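Local coordinates for putative nisin-resistance protein (Streptococcus agalactiae 515, PDB 4Y68) that is a lipoprotein of peptidase family S41 that probably cleaves the lantibiotic nisin and so confers resistance to it, at residues R46-Q51 with A269-I274. Numbering follows the deposited sequence.
Sequences RGLYSQ and ALTTGI
The guanidinium of R46 approaches T272 obliquely, with NH2 3.9 Å from T272 CB, and one of its faces carries a water lying 3.7 Å above the plane, toward the rim. Two bends in the R46 chain (chi2 -69°, chi3 -57°) bring its end alongside T272, where NH2 forms a salt bridge with E258 and NH1 another with D186; two carboxylates thus restrain the group's rotation. A second flat group, the Y49 ring, has L48 CB over the centre of one face, and its hydroxyl bonds to E284.

At the root of the arginine side chain, R46 CB packs against T272 CG2 at 3.6 Å and also touches L270 CD2. The two methyls of L270 lie alongside G47, CD1 near its CA and CD2 near its N. The backbones come nearest at G47 and T272, and direct polar contact is modest: L48 N donates to T271 O over 3.3 Å in a weak bond, while G47 CA-H points at the same oxygen. A water bridges the two backbones, donating to R46 O at 2.7 Å and to T272 O. Further along, L48 CD1 meets T271 CG2 at 3.6 Å; the modelled closeness of the L48 and I274 side chains is doubtful. Within the loop, Q51 NE2 donates to L48 O almost straight (174°), in its own amide plane but tilted from that of the carbonyl, joining Q51 to L48; S50 centres an inverse gamma turn.

T272 and G273 both pair with V256, which defines a classic beta bulge. The arrangement is loop-on-strand packing: the connection between helices 32-46 and 55-66 docks at the bulge of antiparallel strand 267-276, joining the N-terminal helices to a sheet strand within the S41 peptidase region.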
loop_
_atom_site.group_PDB
_atom_site.type_symbol
_atom_site.label_atom_id
_atom_site.label_comp_id
_atom_site.label_asym_id
_atom_site.label_seq_id
_atom_site.Cartn_x
_atom_site.Cartn_y
_atom_site.Cartn_z
ATOM N N ARG A 46 -11.790 14.549 -3.698
ATOM C CA ARG A 46 -10.542 13.860 -4.063
ATOM C C ARG A 46 -10.720 12.506 -4.758
ATOM O O ARG A 46 -9.783 12.011 -5.397
ATOM C CB ARG A 46 -9.666 13.664 -2.816
ATOM C CG ARG A 46 -9.169 14.945 -2.130
ATOM C CD ARG A 46 -8.129 15.695 -2.991
ATOM N NE ARG A 46 -6.961 14.867 -3.331
ATOM C CZ ARG A 46 -6.184 15.057 -4.399
ATOM N NH1 ARG A 46 -6.456 16.043 -5.254
ATOM N NH2 ARG A 46 -5.143 14.249 -4.628
ATOM N N GLY A 47 -11.899 11.904 -4.627
ATOM C CA GLY A 47 -12.157 10.593 -5.212
ATOM C C GLY A 47 -12.028 10.632 -6.722
ATOM O O GLY A 47 -12.406 11.621 -7.346
ATOM N N LEU A 48 -11.502 9.568 -7.322
ATOM C CA LEU A 48 -11.258 9.564 -8.768
ATOM C C LEU A 48 -12.513 9.688 -9.627
ATOM O O LEU A 48 -12.452 10.268 -10.708
ATOM C CB LEU A 48 -10.515 8.295 -9.184
ATOM C CG LEU A 48 -9.043 8.238 -8.777
ATOM C CD1 LEU A 48 -8.524 6.861 -9.067
ATOM C CD2 LEU A 48 -8.246 9.279 -9.567
ATOM N N TYR A 49 -13.629 9.150 -9.125
ATOM C CA TYR A 49 -14.838 8.904 -9.903
ATOM C C TYR A 49 -16.040 9.734 -9.447
ATOM O O TYR A 49 -17.149 9.550 -9.937
ATOM C CB TYR A 49 -15.202 7.416 -9.828
ATOM C CG TYR A 49 -14.024 6.544 -10.130
ATOM C CD1 TYR A 49 -13.448 5.757 -9.147
ATOM C CD2 TYR A 49 -13.458 6.533 -11.411
ATOM C CE1 TYR A 49 -12.340 4.953 -9.434
ATOM C CE2 TYR A 49 -12.356 5.746 -11.705
ATOM C CZ TYR A 49 -11.805 4.957 -10.711
ATOM O OH TYR A 49 -10.722 4.189 -11.001
ATOM N N SER A 50 -15.809 10.659 -8.525
ATOM C CA SER A 50 -16.901 11.324 -7.844
ATOM C C SER A 50 -17.315 12.605 -8.566
ATOM O O SER A 50 -17.237 13.697 -8.012
ATOM C CB SER A 50 -16.489 11.613 -6.405
ATOM O OG SER A 50 -15.266 12.332 -6.383
ATOM N N GLN A 51 -17.722 12.462 -9.822
ATOM C CA GLN A 51 -18.269 13.584 -10.587
ATOM C C GLN A 51 -19.258 13.049 -11.610
ATOM O O GLN A 51 -19.177 11.893 -11.993
ATOM C CB GLN A 51 -17.163 14.392 -11.290
ATOM C CG GLN A 51 -16.231 13.582 -12.203
ATOM C CD GLN A 51 -15.108 12.910 -11.429
ATOM O OE1 GLN A 51 -14.667 13.411 -10.394
ATOM N NE2 GLN A 51 -14.647 11.765 -11.921
ATOM N N ALA A 269 -10.597 5.788 3.950
ATOM C CA ALA A 269 -9.576 5.481 2.962
ATOM C C ALA A 269 -10.101 5.790 1.562
ATOM O O ALA A 269 -10.934 5.066 1.041
ATOM C CB ALA A 269 -9.162 4.026 3.052
ATOM N N LEU A 270 -9.586 6.843 0.950
ATOM C CA LEU A 270 -10.137 7.363 -0.311
ATOM C C LEU A 270 -9.148 7.281 -1.479
ATOM O O LEU A 270 -8.012 7.745 -1.365
ATOM C CB LEU A 270 -10.584 8.821 -0.115
ATOM C CG LEU A 270 -11.255 9.529 -1.290
ATOM C CD1 LEU A 270 -12.460 8.716 -1.766
ATOM C CD2 LEU A 270 -11.705 10.926 -0.877
ATOM N N THR A 271 -9.578 6.718 -2.607
ATOM C CA THR A 271 -8.682 6.565 -3.746
ATOM C C THR A 271 -8.556 7.878 -4.496
ATOM O O THR A 271 -9.563 8.492 -4.856
ATOM C CB THR A 271 -9.178 5.464 -4.686
ATOM O OG1 THR A 271 -9.290 4.242 -3.946
ATOM C CG2 THR A 271 -8.222 5.276 -5.843
ATOM N N THR A 272 -7.332 8.330 -4.720
ATOM C CA THR A 272 -7.133 9.669 -5.265
ATOM C C THR A 272 -6.160 9.693 -6.434
ATOM O O THR A 272 -6.019 10.698 -7.101
ATOM C CB THR A 272 -6.617 10.619 -4.182
ATOM O OG1 THR A 272 -5.369 10.117 -3.689
ATOM C CG2 THR A 272 -7.607 10.681 -3.031
ATOM N N GLY A 273 -5.501 8.571 -6.683
ATOM C CA GLY A 273 -4.452 8.529 -7.682
ATOM C C GLY A 273 -4.396 7.255 -8.516
ATOM O O GLY A 273 -4.450 6.135 -7.997
ATOM N N ILE A 274 -4.336 7.451 -9.824
ATOM C CA ILE A 274 -4.005 6.404 -10.776
ATOM C C ILE A 274 -2.505 6.291 -10.772
ATOM O O ILE A 274 -1.828 7.256 -10.418
ATOM C CB ILE A 274 -4.530 6.736 -12.189
ATOM C CG1 ILE A 274 -5.966 6.265 -12.311
ATOM C CG2 ILE A 274 -3.710 6.050 -13.261
ATOM C CD1 ILE A 274 -6.867 7.030 -11.479
HETATM O O HOH W 1 -7.834 12.910 -7.109
#